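PDB 1NO7: major capsid protein from Human herpesvirus 1, which builds the hexons and pentons of the herpesvirus capsid shell, the fragment here being its large protease-resistant upper domain. Local coordinates for residues A167-Y178 and Y205-N216; V367-C376 and A512-V520. All blocks are in the same frame, centred on the assembly; numbering follows the deposited sequence.

Contact 1 of 2, residues A167-Y178 and Y205-N216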
loop_
_atom_site.group_PDB
_atom_site.type_symbol
_atom_site.label_atom_id
_atom_site.label_comp_id
_atom_site.label_asym_id
_atom_site.label_seq_id
_atom_site.Cartn_x
_atom_site.Cartn_y
_atom_site.Cartn_z
ATOM N N ALA A 167 -10.805 -8.580 -9.772
ATOM C CA ALA A 167 -10.623 -7.143 -9.663
ATOM C C ALA A 167 -9.152 -6.828 -9.967
ATOM O O ALA A 167 -8.835 -6.033 -10.876
ATOM C CB ALA A 167 -10.981 -6.674 -8.257
ATOM N N PHE A 168 -8.251 -7.471 -9.219
ATOM C CA PHE A 168 -6.808 -7.273 -9.388
ATOM C C PHE A 168 -6.221 -7.624 -10.754
ATOM O O PHE A 168 -5.265 -6.991 -11.202
ATOM C CB PHE A 168 -6.068 -8.045 -8.316
ATOM C CG PHE A 168 -6.039 -7.356 -6.989
ATOM C CD1 PHE A 168 -6.873 -7.771 -5.955
ATOM C CD2 PHE A 168 -5.119 -6.326 -6.754
ATOM C CE1 PHE A 168 -6.789 -7.175 -4.690
ATOM C CE2 PHE A 168 -5.023 -5.722 -5.507
ATOM C CZ PHE A 168 -5.860 -6.149 -4.464
ATOM N N ASP A 169 -6.795 -8.628 -11.405
ATOM C CA ASP A 169 -6.315 -9.048 -12.709
ATOM C C ASP A 169 -6.988 -8.308 -13.853
ATOM O O ASP A 169 -6.592 -8.482 -15.007
ATOM C CB ASP A 169 -6.537 -10.544 -12.909
ATOM C CG ASP A 169 -5.982 -11.369 -11.775
ATOM O OD1 ASP A 169 -4.846 -11.086 -11.325
ATOM O OD2 ASP A 169 -6.680 -12.310 -11.342
ATOM N N ASP A 170 -8.003 -7.496 -13.549
ATOM C CA ASP A 170 -8.721 -6.745 -14.587
ATOM C C ASP A 170 -7.893 -5.576 -15.128
ATOM O O ASP A 170 -7.584 -4.618 -14.394
ATOM C CB ASP A 170 -10.059 -6.220 -14.045
ATOM C CG ASP A 170 -10.871 -5.462 -15.096
ATOM O OD1 ASP A 170 -11.973 -4.975 -14.756
ATOM O OD2 ASP A 170 -10.418 -5.355 -16.257
ATOM N N ARG A 171 -7.540 -5.677 -16.413
ATOM C CA ARG A 171 -6.751 -4.662 -17.106
ATOM C C ARG A 171 -7.641 -3.502 -17.548
ATOM O O ARG A 171 -7.139 -2.432 -17.906
ATOM C CB ARG A 171 -6.062 -5.264 -18.333
ATOM C CG ARG A 171 -6.362 -6.734 -18.564
ATOM C CD ARG A 171 -5.537 -7.638 -17.650
ATOM N NE ARG A 171 -4.111 -7.608 -17.972
ATOM C CZ ARG A 171 -3.194 -8.380 -17.396
ATOM N NH1 ARG A 171 -3.547 -9.251 -16.460
ATOM N NH2 ARG A 171 -1.923 -8.285 -17.762
ATOM N N ASN A 172 -8.957 -3.721 -17.519
ATOM C CA ASN A 172 -9.930 -2.708 -17.922
ATOM C C ASN A 172 -10.683 -2.137 -16.728
ATOM O O ASN A 172 -11.717 -1.493 -16.885
ATOM C CB ASN A 172 -10.933 -3.310 -18.904
ATOM C CG ASN A 172 -10.264 -3.890 -20.131
ATOM O OD1 ASN A 172 -9.536 -3.194 -20.848
ATOM N ND2 ASN A 172 -10.509 -5.174 -20.384
ATOM N N TYR A 173 -10.158 -2.386 -15.537
ATOM C CA TYR A 173 -10.767 -1.902 -14.298
ATOM C C TYR A 173 -11.029 -0.392 -14.407
ATOM O O TYR A 173 -10.094 0.408 -14.518
ATOM C CB TYR A 173 -9.825 -2.223 -13.129
ATOM C CG TYR A 173 -10.219 -1.698 -11.764
ATOM C CD1 TYR A 173 -11.142 -2.384 -10.950
ATOM C CD2 TYR A 173 -9.618 -0.537 -11.258
ATOM C CE1 TYR A 173 -11.450 -1.912 -9.642
ATOM C CE2 TYR A 173 -9.912 -0.054 -9.968
ATOM C CZ TYR A 173 -10.825 -0.740 -9.160
ATOM O OH TYR A 173 -11.091 -0.237 -7.887
ATOM N N PRO A 174 -12.310 0.012 -14.362
ATOM C CA PRO A 174 -12.700 1.418 -14.463
ATOM C C PRO A 174 -11.756 2.370 -13.738
ATOM O O PRO A 174 -11.656 2.364 -12.504
ATOM C CB PRO A 174 -14.127 1.427 -13.891
ATOM C CG PRO A 174 -14.154 0.239 -12.994
ATOM C CD PRO A 174 -13.429 -0.783 -13.831
ATOM N N ALA A 175 -11.058 3.179 -14.522
ATOM C CA ALA A 175 -10.126 4.139 -13.975
ATOM C C ALA A 175 -10.820 5.012 -12.940
ATOM O O ALA A 175 -10.299 5.221 -11.844
ATOM C CB ALA A 175 -9.579 4.993 -15.075
ATOM N N VAL A 176 -11.995 5.525 -13.299
ATOM C CA VAL A 176 -12.774 6.384 -12.410
ATOM C C VAL A 176 -12.564 6.041 -10.926
ATOM O O VAL A 176 -12.256 6.917 -10.096
ATOM C CB VAL A 176 -14.253 6.260 -12.744
ATOM C CG1 VAL A 176 -15.046 7.277 -11.965
ATOM C CG2 VAL A 176 -14.446 6.435 -14.233
ATOM N N PHE A 177 -12.718 4.754 -10.612
ATOM C CA PHE A 177 -12.554 4.232 -9.254
ATOM C C PHE A 177 -11.291 4.737 -8.555
ATOM O O PHE A 177 -11.330 5.079 -7.371
ATOM C CB PHE A 177 -12.550 2.705 -9.294
ATOM C CG PHE A 177 -13.866 2.104 -9.733
ATOM C CD1 PHE A 177 -14.886 2.903 -10.228
ATOM C CD2 PHE A 177 -14.080 0.727 -9.650
ATOM C CE1 PHE A 177 -16.098 2.339 -10.633
ATOM C CE2 PHE A 177 -15.293 0.146 -10.053
ATOM C CZ PHE A 177 -16.302 0.955 -10.545
ATOM N N TYR A 178 -10.170 4.772 -9.272
ATOM C CA TYR A 178 -8.932 5.274 -8.668
ATOM C C TYR A 178 -9.116 6.748 -8.309
ATOM O O TYR A 178 -8.915 7.141 -7.145
ATOM C CB TYR A 178 -7.726 5.154 -9.614
ATOM C CG TYR A 178 -7.262 3.734 -9.896
ATOM C CD1 TYR A 178 -7.736 3.033 -11.002
ATOM C CD2 TYR A 178 -6.342 3.091 -9.057
ATOM C CE1 TYR A 178 -7.307 1.721 -11.269
ATOM C CE2 TYR A 178 -5.906 1.774 -9.317
ATOM C CZ TYR A 178 -6.395 1.097 -10.427
ATOM O OH TYR A 178 -5.990 -0.200 -10.706
ATOM N N TYR A 205 -20.198 -1.939 -11.468
ATOM C CA TYR A 205 -19.075 -2.832 -11.753
ATOM C C TYR A 205 -19.411 -4.304 -11.462
ATOM O O TYR A 205 -19.180 -5.188 -12.292
ATOM C CB TYR A 205 -17.859 -2.399 -10.926
ATOM C CG TYR A 205 -16.580 -3.116 -11.286
ATOM C CD1 TYR A 205 -16.114 -3.123 -12.602
ATOM C CD2 TYR A 205 -15.826 -3.784 -10.312
ATOM C CE1 TYR A 205 -14.925 -3.779 -12.952
ATOM C CE2 TYR A 205 -14.625 -4.448 -10.648
ATOM C CZ TYR A 205 -14.184 -4.436 -11.973
ATOM O OH TYR A 205 -12.997 -5.051 -12.312
ATOM N N TRP A 206 -19.969 -4.560 -10.287
ATOM C CA TRP A 206 -20.320 -5.921 -9.912
ATOM C C TRP A 206 -21.216 -6.592 -10.958
ATOM O O TRP A 206 -21.021 -7.753 -11.347
ATOM C CB TRP A 206 -21.009 -5.918 -8.545
ATOM C CG TRP A 206 -21.597 -7.224 -8.218
ATOM C CD1 TRP A 206 -22.842 -7.675 -8.560
ATOM C CD2 TRP A 206 -20.944 -8.307 -7.555
ATOM N NE1 TRP A 206 -23.003 -8.980 -8.150
ATOM C CE2 TRP A 206 -21.851 -9.392 -7.530
ATOM C CE3 TRP A 206 -19.677 -8.470 -6.983
ATOM C CZ2 TRP A 206 -21.529 -10.624 -6.952
ATOM C CZ3 TRP A 206 -19.357 -9.698 -6.410
ATOM C CH2 TRP A 206 -20.282 -10.758 -6.399
ATOM N N ASN A 207 -22.206 -5.863 -11.445
ATOM C CA ASN A 207 -23.099 -6.450 -12.421
ATOM C C ASN A 207 -22.395 -6.721 -13.745
ATOM O O ASN A 207 -22.740 -7.672 -14.454
ATOM C CB ASN A 207 -24.302 -5.540 -12.622
ATOM C CG ASN A 207 -25.089 -5.357 -11.352
ATOM O OD1 ASN A 207 -25.625 -6.323 -10.797
ATOM N ND2 ASN A 207 -25.143 -4.125 -10.864
ATOM N N ASN A 208 -21.402 -5.897 -14.068
ATOM C CA ASN A 208 -20.658 -6.049 -15.319
ATOM C C ASN A 208 -19.708 -7.241 -15.282
ATOM O O ASN A 208 -19.535 -7.941 -16.285
ATOM C CB ASN A 208 -19.850 -4.787 -15.595
ATOM C CG ASN A 208 -20.709 -3.561 -15.649
ATOM O OD1 ASN A 208 -20.237 -2.447 -15.440
ATOM N ND2 ASN A 208 -21.987 -3.756 -15.941
ATOM N N THR A 209 -19.094 -7.455 -14.121
ATOM C CA THR A 209 -18.130 -8.535 -13.906
ATOM C C THR A 209 -18.047 -8.742 -12.415
ATOM O O THR A 209 -17.514 -7.888 -11.709
ATOM C CB THR A 209 -16.730 -8.131 -14.372
ATOM O OG1 THR A 209 -16.479 -6.767 -13.979
ATOM C CG2 THR A 209 -16.595 -8.288 -15.886
ATOM N N ARG A 210 -18.546 -9.875 -11.939
ATOM C CA ARG A 210 -18.555 -10.143 -10.502
ATOM C C ARG A 210 -17.179 -9.858 -9.878
ATOM O O ARG A 210 -16.382 -10.771 -9.694
ATOM C CB ARG A 210 -18.977 -11.593 -10.290
ATOM C CG ARG A 210 -20.008 -12.026 -11.324
ATOM C CD ARG A 210 -20.590 -13.405 -11.062
ATOM N NE ARG A 210 -21.410 -13.452 -9.853
ATOM C CZ ARG A 210 -22.350 -12.562 -9.545
ATOM N NH1 ARG A 210 -22.599 -11.537 -10.355
ATOM N NH2 ARG A 210 -23.055 -12.706 -8.429
ATOM N N CYS A 211 -16.914 -8.589 -9.547
ATOM C CA CYS A 211 -15.627 -8.167 -8.968
ATOM C C CYS A 211 -15.752 -7.062 -7.927
ATOM O O CYS A 211 -16.396 -6.034 -8.159
ATOM C CB CYS A 211 -14.696 -7.654 -10.055
ATOM S SG CYS A 211 -14.448 -8.828 -11.372
ATOM N N ALA A 212 -15.110 -7.264 -6.783
ATOM C CA ALA A 212 -15.155 -6.278 -5.714
ATOM C C ALA A 212 -14.647 -4.955 -6.264
ATOM O O ALA A 212 -13.562 -4.884 -6.843
ATOM C CB ALA A 212 -14.299 -6.729 -4.569
ATOM N N ALA A 213 -15.453 -3.916 -6.083
ATOM C CA ALA A 213 -15.137 -2.581 -6.564
ATOM C C ALA A 213 -13.828 -1.956 -6.073
ATOM O O ALA A 213 -12.938 -1.726 -6.887
ATOM C CB ALA A 213 -16.294 -1.647 -6.265
ATOM N N PHE A 214 -13.669 -1.690 -4.776
ATOM C CA PHE A 214 -12.424 -1.031 -4.362
ATOM C C PHE A 214 -11.396 -1.809 -3.517
ATOM O O PHE A 214 -10.718 -1.208 -2.662
ATOM C CB PHE A 214 -12.745 0.264 -3.633
ATOM C CG PHE A 214 -13.574 1.219 -4.434
ATOM C CD1 PHE A 214 -14.895 0.907 -4.768
ATOM C CD2 PHE A 214 -13.043 2.446 -4.848
ATOM C CE1 PHE A 214 -15.675 1.789 -5.493
ATOM C CE2 PHE A 214 -13.816 3.350 -5.581
ATOM C CZ PHE A 214 -15.134 3.023 -5.906
ATOM N N VAL A 215 -11.250 -3.115 -3.761
ATOM C CA VAL A 215 -10.303 -3.956 -3.006
ATOM C C VAL A 215 -8.858 -3.432 -2.891
ATOM O O VAL A 215 -8.083 -3.915 -2.057
ATOM C CB VAL A 215 -10.204 -5.320 -3.632
ATOM C CG1 VAL A 215 -11.554 -5.978 -3.636
ATOM C CG2 VAL A 215 -9.673 -5.171 -5.056
ATOM N N ASN A 216 -8.484 -2.465 -3.728
ATOM C CA ASN A 216 -7.126 -1.930 -3.680
ATOM C C ASN A 216 -6.911 -0.918 -2.532
ATOM O O ASN A 216 -5.842 -0.295 -2.421
ATOM C CB ASN A 216 -6.757 -1.303 -5.043
ATOM C CG ASN A 216 -7.128 0.171 -5.141
ATOM O OD1 ASN A 216 -8.313 0.538 -5.172
ATOM N ND2 ASN A 216 -6.107 1.029 -5.185
#
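Ala167, at the end of helix 158-169, brings its CA to 5.2 Å from the CA of Cys211, and the two backbones meet again where the CA atoms of Phe177 and Phe214 stand 7.2 Å apart. Between these points the side chain of Tyr205, from the last turns of helix 195-208, reaches across. Its CG lies anti to the backbone N (chi1 -171°), which carries the phenol out to the 167-178 loop, and there Tyr205 OH donates to Asp170 OD1 at 2.7 Å. The carboxylate is nearly coplanar with the ring and receives the hydroxyl on the anti lone pair of OD1. Its other oxygen, OD2, takes the backbone N of Asn172 in an Asx turn, so both oxygens of Asp170 are bonded and the carboxylate is held against rotation.

Tyr173, Phe177, Tyr205 and Phe214 form an aromatic cluster that joins the loop between helices 158-169 and 176-183 to the chain leaving helix 195-208. Tyr173 and Phe177 both turn an edge to the face of Tyr205; Phe177 does so in a T-shaped pair with centroids 5.5 Å apart, whereas the Tyr173 pair is offset. Pro174 CD rests 3.5 Å from Tyr205 CE1. The Phe214 ring is almost parallel to that of Phe177 but slid aside, with little overlap. At the far end of its ring, Tyr173 OH donates to the backbone Ala213 O at 2.6 Å. Beyond the cluster, Phe168 CE1 meets Val215 CG2 at 3.5 Å, and Met490 packs on both side chains.

Contact 2 of 2, residues V367-C376 and A512-V520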
loop_
_atom_site.group_PDB
_atom_site.type_symbol
_atom_site.label_atom_id
_atom_site.label_comp_id
_atom_site.label_asym_id
_atom_site.label_seq_id
_atom_site.Cartn_x
_atom_site.Cartn_y
_atom_site.Cartn_z
ATOM N N VAL A 367 -2.888 -8.277 -0.072
ATOM C CA VAL A 367 -2.546 -7.752 -1.394
ATOM C C VAL A 367 -1.635 -8.719 -2.176
ATOM O O VAL A 367 -1.999 -9.209 -3.263
ATOM C CB VAL A 367 -1.812 -6.395 -1.293
ATOM C CG1 VAL A 367 -1.342 -5.958 -2.676
ATOM C CG2 VAL A 367 -2.718 -5.353 -0.677
ATOM N N PRO A 368 -0.432 -9.008 -1.625
ATOM C CA PRO A 368 0.517 -9.912 -2.279
ATOM C C PRO A 368 -0.192 -11.217 -2.565
ATOM O O PRO A 368 -0.087 -11.760 -3.663
ATOM C CB PRO A 368 1.605 -10.093 -1.233
ATOM C CG PRO A 368 1.517 -8.822 -0.388
ATOM C CD PRO A 368 0.034 -8.653 -0.268
ATOM N N ALA A 369 -0.920 -11.709 -1.568
ATOM C CA ALA A 369 -1.663 -12.950 -1.719
ATOM C C ALA A 369 -2.427 -12.993 -3.047
ATOM O O ALA A 369 -2.288 -13.957 -3.806
ATOM C CB ALA A 369 -2.640 -13.116 -0.560
ATOM N N PHE A 370 -3.209 -11.944 -3.327
ATOM C CA PHE A 370 -4.015 -11.851 -4.553
ATOM C C PHE A 370 -3.302 -11.335 -5.802
ATOM O O PHE A 370 -3.520 -11.838 -6.910
ATOM C CB PHE A 370 -5.231 -10.945 -4.324
ATOM C CG PHE A 370 -6.252 -11.519 -3.402
ATOM C CD1 PHE A 370 -6.420 -11.003 -2.128
ATOM C CD2 PHE A 370 -7.038 -12.594 -3.802
ATOM C CE1 PHE A 370 -7.358 -11.555 -1.262
ATOM C CE2 PHE A 370 -7.981 -13.155 -2.943
ATOM C CZ PHE A 370 -8.141 -12.635 -1.666
ATOM N N SER A 371 -2.464 -10.321 -5.620
ATOM C CA SER A 371 -1.770 -9.696 -6.739
ATOM C C SER A 371 -0.537 -10.435 -7.196
ATOM O O SER A 371 -0.053 -10.194 -8.312
ATOM C CB SER A 371 -1.342 -8.272 -6.375
ATOM O OG SER A 371 -0.272 -8.299 -5.436
ATOM N N ARG A 372 -0.003 -11.303 -6.327
ATOM C CA ARG A 372 1.204 -12.066 -6.642
ATOM C C ARG A 372 2.242 -11.126 -7.247
ATOM O O ARG A 372 2.898 -11.469 -8.236
ATOM C CB ARG A 372 0.897 -13.199 -7.627
ATOM C CG ARG A 372 0.002 -14.302 -7.076
ATOM C CD ARG A 372 0.572 -14.876 -5.786
ATOM N NE ARG A 372 0.337 -16.314 -5.652
ATOM C CZ ARG A 372 -0.864 -16.873 -5.566
ATOM N NH1 ARG A 372 -1.946 -16.112 -5.599
ATOM N NH2 ARG A 372 -0.981 -18.191 -5.452
ATOM N N GLY A 373 2.358 -9.927 -6.673
ATOM C CA GLY A 373 3.343 -8.967 -7.146
ATOM C C GLY A 373 3.006 -8.116 -8.359
ATOM O O GLY A 373 3.559 -7.021 -8.511
ATOM N N ARG A 374 2.135 -8.603 -9.238
ATOM C CA ARG A 374 1.763 -7.821 -10.414
ATOM C C ARG A 374 0.902 -6.665 -9.924
ATOM O O ARG A 374 -0.325 -6.787 -9.906
ATOM C CB ARG A 374 0.938 -8.659 -11.392
ATOM C CG ARG A 374 1.544 -9.991 -11.790
ATOM C CD ARG A 374 0.578 -10.773 -12.687
ATOM N NE ARG A 374 -0.765 -10.849 -12.103
ATOM C CZ ARG A 374 -1.060 -11.492 -10.973
ATOM N NH1 ARG A 374 -0.105 -12.125 -10.305
ATOM N NH2 ARG A 374 -2.305 -11.482 -10.497
ATOM N N CYS A 375 1.533 -5.564 -9.515
ATOM C CA CYS A 375 0.814 -4.385 -9.020
ATOM C C CYS A 375 1.840 -3.459 -8.403
ATOM O O CYS A 375 2.945 -3.902 -8.089
ATOM C CB CYS A 375 -0.205 -4.762 -7.951
ATOM S SG CYS A 375 0.553 -4.982 -6.358
ATOM N N CYS A 376 1.483 -2.194 -8.183
ATOM C CA CYS A 376 2.460 -1.236 -7.653
ATOM C C CYS A 376 1.917 0.054 -7.023
ATOM O O CYS A 376 0.938 0.641 -7.519
ATOM C CB CYS A 376 3.426 -0.857 -8.774
ATOM S SG CYS A 376 3.956 0.852 -8.685
ATOM N N ALA A 512 9.789 -3.566 -2.504
ATOM C CA ALA A 512 9.928 -4.631 -3.495
ATOM C C ALA A 512 8.600 -5.342 -3.728
ATOM O O ALA A 512 8.273 -5.700 -4.861
ATOM C CB ALA A 512 10.984 -5.632 -3.032
ATOM N N LEU A 513 7.831 -5.526 -2.656
ATOM C CA LEU A 513 6.543 -6.218 -2.741
ATOM C C LEU A 513 5.546 -5.598 -3.730
ATOM O O LEU A 513 4.712 -6.299 -4.326
ATOM C CB LEU A 513 5.916 -6.308 -1.342
ATOM C CG LEU A 513 5.883 -7.731 -0.775
ATOM C CD1 LEU A 513 5.550 -7.672 0.696
ATOM C CD2 LEU A 513 4.855 -8.564 -1.533
ATOM N N PHE A 514 5.644 -4.286 -3.905
ATOM C CA PHE A 514 4.765 -3.568 -4.814
ATOM C C PHE A 514 5.600 -2.763 -5.809
ATOM O O PHE A 514 5.984 -1.618 -5.527
ATOM C CB PHE A 514 3.895 -2.600 -4.028
ATOM C CG PHE A 514 3.552 -3.062 -2.638
ATOM C CD1 PHE A 514 3.961 -2.310 -1.531
ATOM C CD2 PHE A 514 2.730 -4.173 -2.435
ATOM C CE1 PHE A 514 3.538 -2.653 -0.234
ATOM C CE2 PHE A 514 2.300 -4.526 -1.136
ATOM C CZ PHE A 514 2.704 -3.761 -0.037
ATOM N N ALA A 515 5.899 -3.338 -6.968
ATOM C CA ALA A 515 6.693 -2.596 -7.941
ATOM C C ALA A 515 6.632 -3.190 -9.340
ATOM O O ALA A 515 7.623 -3.117 -10.092
ATOM C CB ALA A 515 8.149 -2.510 -7.477
ATOM N N GLY A 516 5.472 -3.762 -9.681
ATOM C CA GLY A 516 5.270 -4.357 -10.994
ATOM C C GLY A 516 6.095 -3.684 -12.077
ATOM O O GLY A 516 6.081 -2.457 -12.217
ATOM N N ALA A 517 6.839 -4.481 -12.834
ATOM C CA ALA A 517 7.670 -3.941 -13.900
ATOM C C ALA A 517 6.805 -3.036 -14.762
ATOM O O ALA A 517 7.062 -1.831 -14.869
ATOM C CB ALA A 517 8.250 -5.072 -14.743
ATOM N N ASP A 518 5.765 -3.632 -15.346
ATOM C CA ASP A 518 4.819 -2.941 -16.223
ATOM C C ASP A 518 4.438 -1.511 -15.804
ATOM O O ASP A 518 4.406 -0.604 -16.642
ATOM C CB ASP A 518 3.571 -3.798 -16.372
ATOM C CG ASP A 518 3.901 -5.197 -16.826
ATOM O OD1 ASP A 518 4.498 -5.329 -17.919
ATOM O OD2 ASP A 518 3.591 -6.155 -16.086
ATOM N N HIS A 519 4.150 -1.295 -14.527
ATOM C CA HIS A 519 3.808 0.044 -14.098
ATOM C C HIS A 519 5.003 0.983 -14.220
ATOM O O HIS A 519 4.893 2.080 -14.798
ATOM C CB HIS A 519 3.311 0.012 -12.671
ATOM C CG HIS A 519 2.099 -0.831 -12.507
ATOM N ND1 HIS A 519 1.451 -0.987 -11.303
ATOM C CD2 HIS A 519 1.415 -1.577 -13.407
ATOM C CE1 HIS A 519 0.418 -1.797 -11.469
ATOM N NE2 HIS A 519 0.374 -2.169 -12.735
ATOM N N VAL A 520 6.156 0.548 -13.720
ATOM C CA VAL A 520 7.356 1.385 -13.752
ATOM C C VAL A 520 8.026 1.445 -15.128
ATOM O O VAL A 520 8.491 2.508 -15.562
ATOM C CB VAL A 520 8.397 0.893 -12.721
ATOM C CG1 VAL A 520 9.315 2.047 -12.316
ATOM C CG2 VAL A 520 7.683 0.296 -11.504
#
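Pro368 and Leu513 meet with their side chains at about a right angle, Leu513 CD2 lying 3.5 Å from Pro368 CG near the end of helix 353-371. Next to them the Phe514 ring makes looser apolar contacts, its CE2 standing 4.2 Å from Val367 CG1, while Leu513 CB sits over the centre of one of its faces. This is plain hydrophobic packing, and Val560 of helix 554-562 extends it beyond Pro368.

Judged by their CA atoms, the backbones come closest further along, where the CA atoms of Cys376 and Phe514 are 4.3 Å apart. Beside them Gly516 N donates to Cys375 O at 3.0 Å with an N-H...O angle of 166°. Gly516 also occupies the N-cap position of helix 517-521. On the following helical turn the His519 ring packs against Cys375 and Cys376. Its CG lies anti to the carbonyl carbon (chi1 -60°), which brings the ring alongside Cys376, whose SG lies at the ring edge.

By contrast, the turn that leads from the helix to Cys375 faces outward. The type I' turn from Ser371 to Arg374 touches the other segment chiefly through Gly373, while the CB atoms of Arg372 and Arg374 point away from it, and Arg374 is exposed. Both arginines have acidic partners elsewhere in the chain, Glu567 in the case of Arg372. The chemistry thus divides: the contact rests largely on apolar packing, with the backbone bond from Gly516 N to Cys375 O beside it, whereas the charges of the turn are directed to other parts of the chain and probably contribute little to this interface.

Following the chain from its N terminus, contact 1 comes first: residues 167-178 are met again by 205-216, closing a short and largely helical excursion through helices 176-183, 188-193 and 195-208. Only after that loop is complete does contact 2 open at 367-376, to be closed by 512-520 across a much longer excursion that includes strands 376-380, 457-462, 478-483 and 486-489. The two loops therefore lie in series, neither nested nor crossing. Their centres are about 17 Å apart, yet they touch: Asp169 OD1 forms a salt bridge with Arg374 NH2 at 2.7 Å, and Phe168 packs on Phe370 and Ser371, joining the ends of helices 158-169 and 353-371.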